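Long-range contacts in DUF1460 domain-containing protein (Legionella pneumophila subsp. pneumophila, PDB 2IM9), which is of unknown function but, as an N-acetylmuramoyl-L-alanine amidase-like member of the peptidase CA clan, may cleave amide bonds of the cell wall: residues 103-109 / 317-323; 245-251 / 266-272; 275-281 / 293-299. All blocks are in the same frame, centred on the assembly; numbering follows the deposited sequence. Where two conformers were deposited one is given.

Overall arrangement
The three contacts illustrate how a compact fold is built from closures of very different length. Following the chain from the N terminus, helix 95-107 supplies the first half of contact 1, which waits for its partner until residues 317-323, at the end of the last strand and beyond. Contacts 2 and 3 both nest within that long closure but follow each other in series: 245-251 meets 266-272 before 275-281 opens toward 293-299. Strands 264-275 and 278-285 are neighbours in one antiparallel sheet, which carries contact 2 directly into contact 3, where Tyr299 and Phe281 approach His268. Contact 1 ties the helix end to the C-terminal region and touches contact 2 where Leu103 packs on Phe271.

Contact 1: residues 103-109 / 317-323; sequences LSLALAN and VLPEKPV
Leu107 and Val323 meet through the backbone: Val323 N donates to Leu107 O at 2.8 Å, with an angle of 154° at the hydrogen. Pro322 rests beside this bond, its CB lying by the carbonyls of Ala106 and Leu107 at the helix end and of Ala108 just past it. Farther along, the apolar side chains take over. In Leu107, chi1 (-73°) sets CG beside the backbone N and chi2 then carries CD2 across, although the side chain sets out away from the partner; CD2 reaches Pro319 CB at 3.8 Å and sits equally close to Pro319 CG. Leu103 and Val317 point in opposing senses, methyl against methyl, Leu103 CD2 to Val317 CG2 at a tight 3.5 Å. Helix 95-107, which begins at Cys95 and packs on the antiparallel sheet, is consistent with the central helix of a papain-like (clan CA) fold; here its C-terminal end joins the loop that follows strand 311-317, a strand paired on both flanks. Leu150 and Ile57 close over the apolar part, and Leu150 also bonds to the backbone of Leu318. Behind the helix end, Arg56 NE binds Ala106 O and Tyr42 OH binds Leu105 O, while the Cys117-Cys327 disulfide fastens the chain just beyond to helix 111-122.

Contact 2: residues 245-251 / 266-272; sequences AVIEIIR and ISHLGFA
Ser267 turns OG between its backbone N and carbonyl carbon (chi1 54°), while Arg251 stays extended from CG to NE, and the two torsion choices bring hydroxyl and guanidinium together. Arg251 NE donates to Ser267 OG at 2.9 Å, nearly straight and in the guanidinium plane; a water hydrogen-bonded to Arg251 NH2 and Ser267 OG closes a small ring along the same edge. Thr308 binds NH1, and Trp254 adds a cation-pi contact, so the guanidinium is held on several sides. Between the antiparallel strands, Ile247 and Gly270 exchange two backbone bonds, with Ile247 N to Gly270 O at 2.8 Å. Ile247 CD1 presses on Ala272 CB at a tight 3.4 Å. On the face of Val246, Glu248 and Ile250, Ile250 CD1 lies alongside Ile266 CG1 at 3.6 Å; the Glu248 carboxylate passes Ile266 CD1, and its OE1 accepts from Asn142. Ser267 and His268 lie together opposite Ile249, forming a beta bulge, and the buried His268 N has no partner in the model. With His268 touching Cys95 at the start of helix 95-107, the pairing is consistent with the cysteine-histidine site of a papain-like fold.

Contact 3: residues 275-281 / 293-299; sequences INNELFF and DVSLIDY
Phe281 and Val294 form a hydrogen-bonded antiparallel pair, Phe281 N reaching Val294 O at 2.7 Å and Val294 N returning to Phe281 O, before Leu296 N takes Leu279 O at 2.9 Å where the second strand turns into a helix. Phe281, with CG anti to its N (chi1 -175°), sends its ring edge over the face of Tyr299: CD2 stands 3.7 Å above the middle of the Tyr299 ring, in an edge-to-face pair whose planes meet at 59°. Leu296 splits its two methyls: CD1 lies against Phe281 CB at 3.8 Å, CD2 beside Leu279 CD2 at 3.7 Å. Phe280 leans on the Val294-Ser295 peptide. At the helix start Ser295 is the N-cap, its OG accepting from Asp298 N at 3.1 Å; a water links Leu279 O to Ile297 N. Leu279 O is thus gripped twice. Asp293 is drawn to Arg282 and Lys65 by salt bridges. The hairpin's Phe281 and the capped helix probably limit the freedom of the Tyr299 ring, whose hydroxyl makes a weak hydrogen bond to His268 and may steady the imidazole.

Contact 1: residues 103-109 / 317-323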
loop_
_atom_site.group_PDB
_atom_site.type_symbol
_atom_site.label_atom_id
_atom_site.label_comp_id
_atom_site.label_asym_id
_atom_site.label_seq_id
_atom_site.Cartn_x
_atom_site.Cartn_y
_atom_site.Cartn_z
ATOM N N LEU A 103 2.928 -3.570 -8.085
ATOM C CA LEU A 103 3.178 -2.386 -8.907
ATOM C C LEU A 103 4.591 -2.368 -9.471
ATOM O O LEU A 103 4.779 -2.114 -10.662
ATOM C CB LEU A 103 2.912 -1.097 -8.123
ATOM C CG LEU A 103 1.438 -0.804 -7.846
ATOM C CD1 LEU A 103 1.329 0.468 -6.991
ATOM C CD2 LEU A 103 0.631 -0.699 -9.147
ATOM N N SER A 104 5.577 -2.652 -8.624
ATOM C CA SER A 104 6.974 -2.630 -9.060
ATOM C C SER A 104 7.273 -3.728 -10.080
ATOM O O SER A 104 8.029 -3.485 -11.018
ATOM C CB SER A 104 7.927 -2.696 -7.863
ATOM O OG SER A 104 7.671 -1.617 -6.971
ATOM N N LEU A 105 6.686 -4.915 -9.921
ATOM C CA LEU A 105 6.819 -5.974 -10.945
ATOM C C LEU A 105 6.159 -5.530 -12.256
ATOM O O LEU A 105 6.712 -5.734 -13.337
ATOM C CB LEU A 105 6.199 -7.305 -10.481
ATOM C CG LEU A 105 6.982 -8.062 -9.394
ATOM C CD1 LEU A 105 6.098 -9.072 -8.677
ATOM C CD2 LEU A 105 8.217 -8.746 -10.011
ATOM N N ALA A 106 4.985 -4.911 -12.151
ATOM C CA ALA A 106 4.245 -4.520 -13.353
ATOM C C ALA A 106 4.963 -3.429 -14.125
ATOM O O ALA A 106 4.877 -3.375 -15.350
ATOM C CB ALA A 106 2.815 -4.078 -12.997
ATOM N N LEU A 107 5.662 -2.555 -13.407
ATOM C CA LEU A 107 6.357 -1.435 -14.013
ATOM C C LEU A 107 7.683 -1.800 -14.663
ATOM O O LEU A 107 8.181 -1.032 -15.487
ATOM C CB LEU A 107 6.623 -0.367 -12.961
ATOM C CG LEU A 107 5.420 0.438 -12.488
ATOM C CD1 LEU A 107 5.907 1.302 -11.346
ATOM C CD2 LEU A 107 4.862 1.284 -13.626
ATOM N N ALA A 108 8.224 -2.962 -14.305
ATOM C CA ALA A 108 9.570 -3.374 -14.703
ATOM C C ALA A 108 9.523 -4.515 -15.694
ATOM O O ALA A 108 8.468 -5.101 -15.898
ATOM C CB ALA A 108 10.357 -3.789 -13.462
ATOM N N ASN A 109 10.681 -4.837 -16.288
ATOM C CA ASN A 109 10.815 -5.921 -17.265
ATOM C C ASN A 109 11.843 -6.973 -16.887
ATOM O O ASN A 109 12.158 -7.857 -17.689
ATOM C CB ASN A 109 11.236 -5.363 -18.623
ATOM C CG ASN A 109 10.092 -4.777 -19.395
ATOM O OD1 ASN A 109 10.185 -3.653 -19.879
ATOM N ND2 ASN A 109 9.009 -5.537 -19.539
ATOM N N VAL A 317 -2.517 3.883 -12.141
ATOM C CA VAL A 317 -1.103 3.893 -12.479
ATOM C C VAL A 317 -0.980 4.593 -13.830
ATOM O O VAL A 317 -1.713 4.267 -14.761
ATOM C CB VAL A 317 -0.548 2.459 -12.570
ATOM C CG1 VAL A 317 0.889 2.438 -13.151
ATOM C CG2 VAL A 317 -0.603 1.784 -11.213
ATOM N N LEU A 318 -0.045 5.530 -13.933
ATOM C CA LEU A 318 0.071 6.349 -15.146
ATOM C C LEU A 318 0.949 5.753 -16.258
ATOM O O LEU A 318 0.567 5.797 -17.443
ATOM C CB LEU A 318 0.565 7.749 -14.787
ATOM C CG LEU A 318 -0.379 8.633 -13.983
ATOM C CD1 LEU A 318 0.357 9.903 -13.554
ATOM C CD2 LEU A 318 -1.641 8.947 -14.790
ATOM N N PRO A 319 2.150 5.252 -15.910
ATOM C CA PRO A 319 2.991 4.679 -16.970
ATOM C C PRO A 319 2.239 3.632 -17.796
ATOM O O PRO A 319 1.548 2.771 -17.238
ATOM C CB PRO A 319 4.132 4.033 -16.196
ATOM C CG PRO A 319 4.226 4.833 -14.960
ATOM C CD PRO A 319 2.831 5.215 -14.601
ATOM N N GLU A 320 2.358 3.722 -19.118
ATOM C CA GLU A 320 1.632 2.823 -20.026
ATOM C C GLU A 320 2.391 1.541 -20.344
ATOM O O GLU A 320 1.787 0.519 -20.660
ATOM C CB GLU A 320 1.268 3.543 -21.334
ATOM C CG GLU A 320 0.276 4.691 -21.135
ATOM C CD GLU A 320 -0.156 5.347 -22.433
ATOM O OE1 GLU A 320 0.721 5.696 -23.265
ATOM O OE2 GLU A 320 -1.381 5.521 -22.617
ATOM N N LYS A 321 3.716 1.599 -20.274
ATOM C CA LYS A 321 4.524 0.425 -20.584
ATOM C C LYS A 321 5.627 0.234 -19.550
ATOM O O LYS A 321 6.048 1.196 -18.934
ATOM C CB LYS A 321 5.100 0.525 -22.007
ATOM C CG LYS A 321 6.164 1.580 -22.184
ATOM C CD LYS A 321 6.712 1.576 -23.606
ATOM C CE LYS A 321 8.156 2.084 -23.647
ATOM N NZ LYS A 321 8.726 1.999 -25.037
ATOM N N PRO A 322 6.075 -1.014 -19.350
ATOM C CA PRO A 322 7.118 -1.254 -18.359
ATOM C C PRO A 322 8.485 -0.783 -18.842
ATOM O O PRO A 322 8.684 -0.569 -20.047
ATOM C CB PRO A 322 7.084 -2.769 -18.171
ATOM C CG PRO A 322 6.528 -3.311 -19.451
ATOM C CD PRO A 322 5.615 -2.260 -19.996
ATOM N N VAL A 323 9.422 -0.615 -17.909
ATOM C CA VAL A 323 10.730 -0.032 -18.235
ATOM C C VAL A 323 11.906 -0.897 -17.786
ATOM O O VAL A 323 11.733 -1.848 -17.017
ATOM C CB VAL A 323 10.863 1.422 -17.693
ATOM C CG1 VAL A 323 9.821 2.330 -18.346
ATOM C CG2 VAL A 323 10.729 1.471 -16.164
#

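Contact 2: residues 245-251 / 266-272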
loop_
_atom_site.group_PDB
_atom_site.type_symbol
_atom_site.label_atom_id
_atom_site.label_comp_id
_atom_site.label_asym_id
_atom_site.label_seq_id
_atom_site.Cartn_x
_atom_site.Cartn_y
_atom_site.Cartn_z
ATOM N N ALA A 245 -6.987 -0.442 -10.751
ATOM C CA ALA A 245 -6.835 0.734 -9.882
ATOM C C ALA A 245 -6.388 0.291 -8.476
ATOM O O ALA A 245 -6.547 -0.880 -8.094
ATOM C CB ALA A 245 -8.133 1.526 -9.805
ATOM N N VAL A 246 -5.794 1.221 -7.731
ATOM C CA VAL A 246 -5.456 0.997 -6.335
ATOM C C VAL A 246 -6.579 1.587 -5.497
ATOM O O VAL A 246 -6.925 2.773 -5.676
ATOM C CB VAL A 246 -4.109 1.685 -5.969
ATOM C CG1 VAL A 246 -3.868 1.618 -4.466
ATOM C CG2 VAL A 246 -2.933 1.035 -6.777
ATOM N N ILE A 247 -7.163 0.756 -4.622
ATOM C CA ILE A 247 -8.261 1.184 -3.725
ATOM C C ILE A 247 -7.746 1.269 -2.298
ATOM O O ILE A 247 -7.205 0.284 -1.786
ATOM C CB ILE A 247 -9.429 0.154 -3.732
ATOM C CG1 ILE A 247 -10.034 0.036 -5.134
ATOM C CG2 ILE A 247 -10.498 0.550 -2.725
ATOM C CD1 ILE A 247 -10.945 -1.180 -5.251
ATOM N N GLU A 248 -7.891 2.441 -1.682
ATOM C CA GLU A 248 -7.531 2.647 -0.272
ATOM C C GLU A 248 -8.769 2.838 0.594
ATOM O O GLU A 248 -9.721 3.532 0.209
ATOM C CB GLU A 248 -6.587 3.850 -0.125
ATOM C CG GLU A 248 -5.248 3.630 -0.813
ATOM C CD GLU A 248 -4.398 4.883 -0.982
ATOM O OE1 GLU A 248 -4.863 5.992 -0.642
ATOM O OE2 GLU A 248 -3.242 4.730 -1.441
ATOM N N ILE A 249 -8.739 2.238 1.781
ATOM C CA ILE A 249 -9.881 2.293 2.677
ATOM C C ILE A 249 -9.677 3.456 3.646
ATOM O O ILE A 249 -8.660 3.490 4.339
ATOM C CB ILE A 249 -10.050 0.951 3.451
ATOM C CG1 ILE A 249 -10.197 -0.248 2.491
ATOM C CG2 ILE A 249 -11.202 1.064 4.461
ATOM C CD1 ILE A 249 -11.293 -0.107 1.426
ATOM N N ILE A 250 -10.647 4.377 3.709
ATOM C CA ILE A 250 -10.454 5.680 4.356
ATOM C C ILE A 250 -11.240 5.821 5.650
ATOM O O ILE A 250 -12.446 5.534 5.685
ATOM C CB ILE A 250 -10.852 6.837 3.375
ATOM C CG1 ILE A 250 -10.124 6.675 2.020
ATOM C CG2 ILE A 250 -10.589 8.217 4.009
ATOM C CD1 ILE A 250 -8.597 6.542 2.113
ATOM N N ARG A 251 -10.547 6.264 6.694
ATOM C CA ARG A 251 -11.141 6.520 7.994
ATOM C C ARG A 251 -10.834 7.985 8.348
ATOM O O ARG A 251 -9.766 8.277 8.898
ATOM C CB ARG A 251 -10.551 5.566 9.025
ATOM C CG ARG A 251 -10.774 4.091 8.707
ATOM C CD ARG A 251 -10.509 3.212 9.881
ATOM N NE ARG A 251 -10.328 1.824 9.492
ATOM C CZ ARG A 251 -10.611 0.797 10.289
ATOM N NH1 ARG A 251 -11.101 1.020 11.510
ATOM N NH2 ARG A 251 -10.392 -0.445 9.874
ATOM N N ILE A 266 -5.872 6.180 6.689
ATOM C CA ILE A 266 -5.998 5.056 5.745
ATOM C C ILE A 266 -5.632 3.742 6.446
ATOM O O ILE A 266 -4.555 3.642 7.056
ATOM C CB ILE A 266 -5.109 5.265 4.486
ATOM C CG1 ILE A 266 -5.462 6.589 3.779
ATOM C CG2 ILE A 266 -5.195 4.043 3.550
ATOM C CD1 ILE A 266 -4.529 6.881 2.628
ATOM N N SER A 267 -6.509 2.738 6.355
ATOM C CA SER A 267 -6.379 1.533 7.193
ATOM C C SER A 267 -6.036 0.278 6.394
ATOM O O SER A 267 -5.578 -0.735 6.965
ATOM C CB SER A 267 -7.678 1.299 7.976
ATOM O OG SER A 267 -8.799 1.261 7.101
ATOM N N HIS A 268 -6.226 0.338 5.077
ATOM C CA HIS A 268 -6.042 -0.829 4.215
ATOM C C HIS A 268 -6.026 -0.418 2.744
ATOM O O HIS A 268 -6.470 0.679 2.380
ATOM C CB HIS A 268 -7.185 -1.842 4.460
ATOM C CG HIS A 268 -6.941 -3.193 3.873
ATOM N ND1 HIS A 268 -7.899 -3.881 3.156
ATOM C CD2 HIS A 268 -5.852 -3.997 3.912
ATOM C CE1 HIS A 268 -7.402 -5.045 2.761
ATOM N NE2 HIS A 268 -6.164 -5.140 3.212
ATOM N N LEU A 269 -5.475 -1.291 1.908
ATOM C CA LEU A 269 -5.482 -1.056 0.463
ATOM C C LEU A 269 -5.309 -2.321 -0.336
ATOM O O LEU A 269 -4.936 -3.366 0.200
ATOM C CB LEU A 269 -4.464 0.019 0.050
ATOM C CG LEU A 269 -2.974 -0.343 0.054
ATOM C CD1 LEU A 269 -2.209 0.735 -0.703
ATOM C CD2 LEU A 269 -2.470 -0.399 1.453
ATOM N N GLY A 270 -5.575 -2.219 -1.632
ATOM C CA GLY A 270 -5.517 -3.380 -2.530
ATOM C C GLY A 270 -5.866 -2.907 -3.928
ATOM O O GLY A 270 -5.910 -1.691 -4.181
ATOM N N PHE A 271 -6.135 -3.853 -4.827
ATOM C CA PHE A 271 -6.436 -3.533 -6.218
ATOM C C PHE A 271 -7.893 -3.790 -6.567
ATOM O O PHE A 271 -8.525 -4.697 -5.996
ATOM C CB PHE A 271 -5.587 -4.390 -7.165
ATOM C CG PHE A 271 -4.110 -4.126 -7.071
ATOM C CD1 PHE A 271 -3.556 -2.988 -7.638
ATOM C CD2 PHE A 271 -3.274 -5.020 -6.406
ATOM C CE1 PHE A 271 -2.182 -2.738 -7.555
ATOM C CE2 PHE A 271 -1.898 -4.782 -6.316
ATOM C CZ PHE A 271 -1.349 -3.637 -6.895
ATOM N N ALA A 272 -8.409 -2.967 -7.470
ATOM C CA ALA A 272 -9.714 -3.181 -8.093
ATOM C C ALA A 272 -9.488 -4.068 -9.295
ATOM O O ALA A 272 -8.747 -3.695 -10.198
ATOM C CB ALA A 272 -10.327 -1.840 -8.546
HETATM O O HOH W 1 -9.557 -1.420 7.192
#

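Contact 3: residues 275-281 / 293-299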
loop_
_atom_site.group_PDB
_atom_site.type_symbol
_atom_site.label_atom_id
_atom_site.label_comp_id
_atom_site.label_asym_id
_atom_site.label_seq_id
_atom_site.Cartn_x
_atom_site.Cartn_y
_atom_site.Cartn_z
ATOM N N ILE A 275 -13.650 -9.020 -13.065
ATOM C CA ILE A 275 -13.624 -10.405 -13.564
ATOM C C ILE A 275 -15.048 -10.798 -13.856
ATOM O O ILE A 275 -15.901 -10.771 -12.970
ATOM C CB ILE A 275 -13.058 -11.403 -12.538
ATOM C CG1 ILE A 275 -11.621 -11.047 -12.124
ATOM C CG2 ILE A 275 -13.137 -12.881 -13.075
ATOM C CD1 ILE A 275 -11.198 -11.716 -10.796
ATOM N N ASN A 276 -15.305 -11.134 -15.112
ATOM C CA ASN A 276 -16.633 -11.555 -15.527
ATOM C C ASN A 276 -17.658 -10.472 -15.217
ATOM O O ASN A 276 -18.757 -10.755 -14.758
ATOM C CB ASN A 276 -17.012 -12.907 -14.885
ATOM C CG ASN A 276 -18.122 -13.622 -15.656
ATOM O OD1 ASN A 276 -18.082 -13.669 -16.884
ATOM N ND2 ASN A 276 -19.123 -14.149 -14.935
ATOM N N ASN A 277 -17.275 -9.223 -15.464
ATOM C CA ASN A 277 -18.174 -8.069 -15.279
ATOM C C ASN A 277 -18.637 -7.887 -13.821
ATOM O O ASN A 277 -19.713 -7.321 -13.554
ATOM C CB ASN A 277 -19.355 -8.139 -16.287
ATOM C CG ASN A 277 -19.999 -6.780 -16.557
ATOM O OD1 ASN A 277 -19.323 -5.762 -16.685
ATOM N ND2 ASN A 277 -21.313 -6.767 -16.629
ATOM N N GLU A 278 -17.809 -8.360 -12.884
ATOM C CA GLU A 278 -18.002 -8.160 -11.449
ATOM C C GLU A 278 -16.717 -7.564 -10.865
ATOM O O GLU A 278 -15.616 -7.913 -11.278
ATOM C CB GLU A 278 -18.333 -9.491 -10.751
ATOM C CG GLU A 278 -18.607 -9.376 -9.231
ATOM C CD GLU A 278 -19.130 -10.670 -8.581
ATOM O OE1 GLU A 278 -19.104 -11.738 -9.235
ATOM O OE2 GLU A 278 -19.556 -10.613 -7.402
ATOM N N LEU A 279 -16.858 -6.664 -9.908
ATOM C CA LEU A 279 -15.685 -5.962 -9.386
ATOM C C LEU A 279 -15.202 -6.591 -8.083
ATOM O O LEU A 279 -15.966 -6.698 -7.114
ATOM C CB LEU A 279 -15.999 -4.483 -9.193
ATOM C CG LEU A 279 -14.897 -3.559 -8.675
ATOM C CD1 LEU A 279 -13.671 -3.623 -9.563
ATOM C CD2 LEU A 279 -15.485 -2.142 -8.601
ATOM N N PHE A 280 -13.918 -6.960 -8.075
ATOM C CA PHE A 280 -13.268 -7.564 -6.921
ATOM C C PHE A 280 -12.222 -6.651 -6.283
ATOM O O PHE A 280 -11.642 -5.777 -6.934
ATOM C CB PHE A 280 -12.676 -8.938 -7.285
ATOM C CG PHE A 280 -13.732 -9.953 -7.638
ATOM C CD1 PHE A 280 -14.276 -10.780 -6.662
ATOM C CD2 PHE A 280 -14.238 -10.016 -8.932
ATOM C CE1 PHE A 280 -15.302 -11.697 -6.990
ATOM C CE2 PHE A 280 -15.242 -10.917 -9.261
ATOM C CZ PHE A 280 -15.772 -11.758 -8.284
ATOM N N PHE A 281 -12.035 -6.857 -4.997
ATOM C CA PHE A 281 -11.003 -6.187 -4.217
ATOM C C PHE A 281 -9.963 -7.264 -3.960
ATOM O O PHE A 281 -10.206 -8.235 -3.229
ATOM C CB PHE A 281 -11.626 -5.658 -2.929
ATOM C CG PHE A 281 -10.716 -4.838 -2.074
ATOM C CD1 PHE A 281 -9.794 -3.935 -2.630
ATOM C CD2 PHE A 281 -10.855 -4.886 -0.689
ATOM C CE1 PHE A 281 -8.996 -3.137 -1.810
ATOM C CE2 PHE A 281 -10.050 -4.075 0.137
ATOM C CZ PHE A 281 -9.125 -3.211 -0.429
ATOM N N ASP A 293 -9.266 -12.594 -3.403
ATOM C CA ASP A 293 -10.250 -11.786 -4.127
ATOM C C ASP A 293 -11.563 -11.818 -3.364
ATOM O O ASP A 293 -12.061 -12.903 -3.051
ATOM C CB ASP A 293 -10.526 -12.409 -5.505
ATOM C CG ASP A 293 -9.506 -12.023 -6.540
ATOM O OD1 ASP A 293 -8.686 -11.138 -6.239
ATOM O OD2 ASP A 293 -9.523 -12.596 -7.651
ATOM N N VAL A 294 -12.119 -10.649 -3.055
ATOM C CA VAL A 294 -13.465 -10.576 -2.463
ATOM C C VAL A 294 -14.304 -9.567 -3.256
ATOM O O VAL A 294 -13.774 -8.577 -3.753
ATOM C CB VAL A 294 -13.456 -10.175 -0.955
ATOM C CG1 VAL A 294 -12.682 -11.182 -0.095
ATOM C CG2 VAL A 294 -12.925 -8.756 -0.776
ATOM N N SER A 295 -15.606 -9.818 -3.392
ATOM C CA SER A 295 -16.490 -8.835 -4.028
ATOM C C SER A 295 -16.297 -7.465 -3.381
ATOM O O SER A 295 -16.408 -7.352 -2.161
ATOM C CB SER A 295 -17.956 -9.242 -3.886
ATOM O OG SER A 295 -18.805 -8.105 -4.055
ATOM N N LEU A 296 -15.992 -6.428 -4.178
ATOM C CA LEU A 296 -15.756 -5.105 -3.581
ATOM C C LEU A 296 -17.055 -4.561 -2.965
ATOM O O LEU A 296 -17.047 -4.005 -1.877
ATOM C CB LEU A 296 -15.145 -4.100 -4.575
ATOM C CG LEU A 296 -14.980 -2.680 -3.989
ATOM C CD1 LEU A 296 -13.861 -2.614 -2.902
ATOM C CD2 LEU A 296 -14.775 -1.601 -5.052
ATOM N N ILE A 297 -18.170 -4.735 -3.665
ATOM C CA ILE A 297 -19.470 -4.309 -3.130
ATOM C C ILE A 297 -19.768 -4.974 -1.780
ATOM O O ILE A 297 -20.074 -4.286 -0.807
ATOM C CB ILE A 297 -20.622 -4.533 -4.156
ATOM C CG1 ILE A 297 -20.438 -3.596 -5.359
ATOM C CG2 ILE A 297 -21.986 -4.315 -3.484
ATOM C CD1 ILE A 297 -21.344 -3.918 -6.543
ATOM N N ASP A 298 -19.639 -6.294 -1.706
ATOM C CA ASP A 298 -19.874 -7.019 -0.445
ATOM C C ASP A 298 -18.910 -6.599 0.664
ATOM O O ASP A 298 -19.317 -6.434 1.810
ATOM C CB ASP A 298 -19.767 -8.524 -0.661
ATOM C CG ASP A 298 -20.867 -9.067 -1.536
ATOM O OD1 ASP A 298 -21.850 -8.319 -1.817
ATOM O OD2 ASP A 298 -20.743 -10.254 -1.938
ATOM N N TYR A 299 -17.634 -6.435 0.314
ATOM C CA TYR A 299 -16.609 -6.029 1.271
ATOM C C TYR A 299 -16.973 -4.679 1.908
ATOM O O TYR A 299 -16.939 -4.507 3.145
ATOM C CB TYR A 299 -15.251 -5.948 0.556
ATOM C CG TYR A 299 -14.125 -5.495 1.445
ATOM C CD1 TYR A 299 -13.403 -6.415 2.216
ATOM C CD2 TYR A 299 -13.782 -4.148 1.520
ATOM C CE1 TYR A 299 -12.364 -5.997 3.040
ATOM C CE2 TYR A 299 -12.764 -3.711 2.356
ATOM C CZ TYR A 299 -12.063 -4.637 3.111
ATOM O OH TYR A 299 -11.043 -4.196 3.919
HETATM O O HOH W 2 -20.253 -8.152 -6.122
HETATM O O HOH W 3 -18.491 -6.010 -6.516
#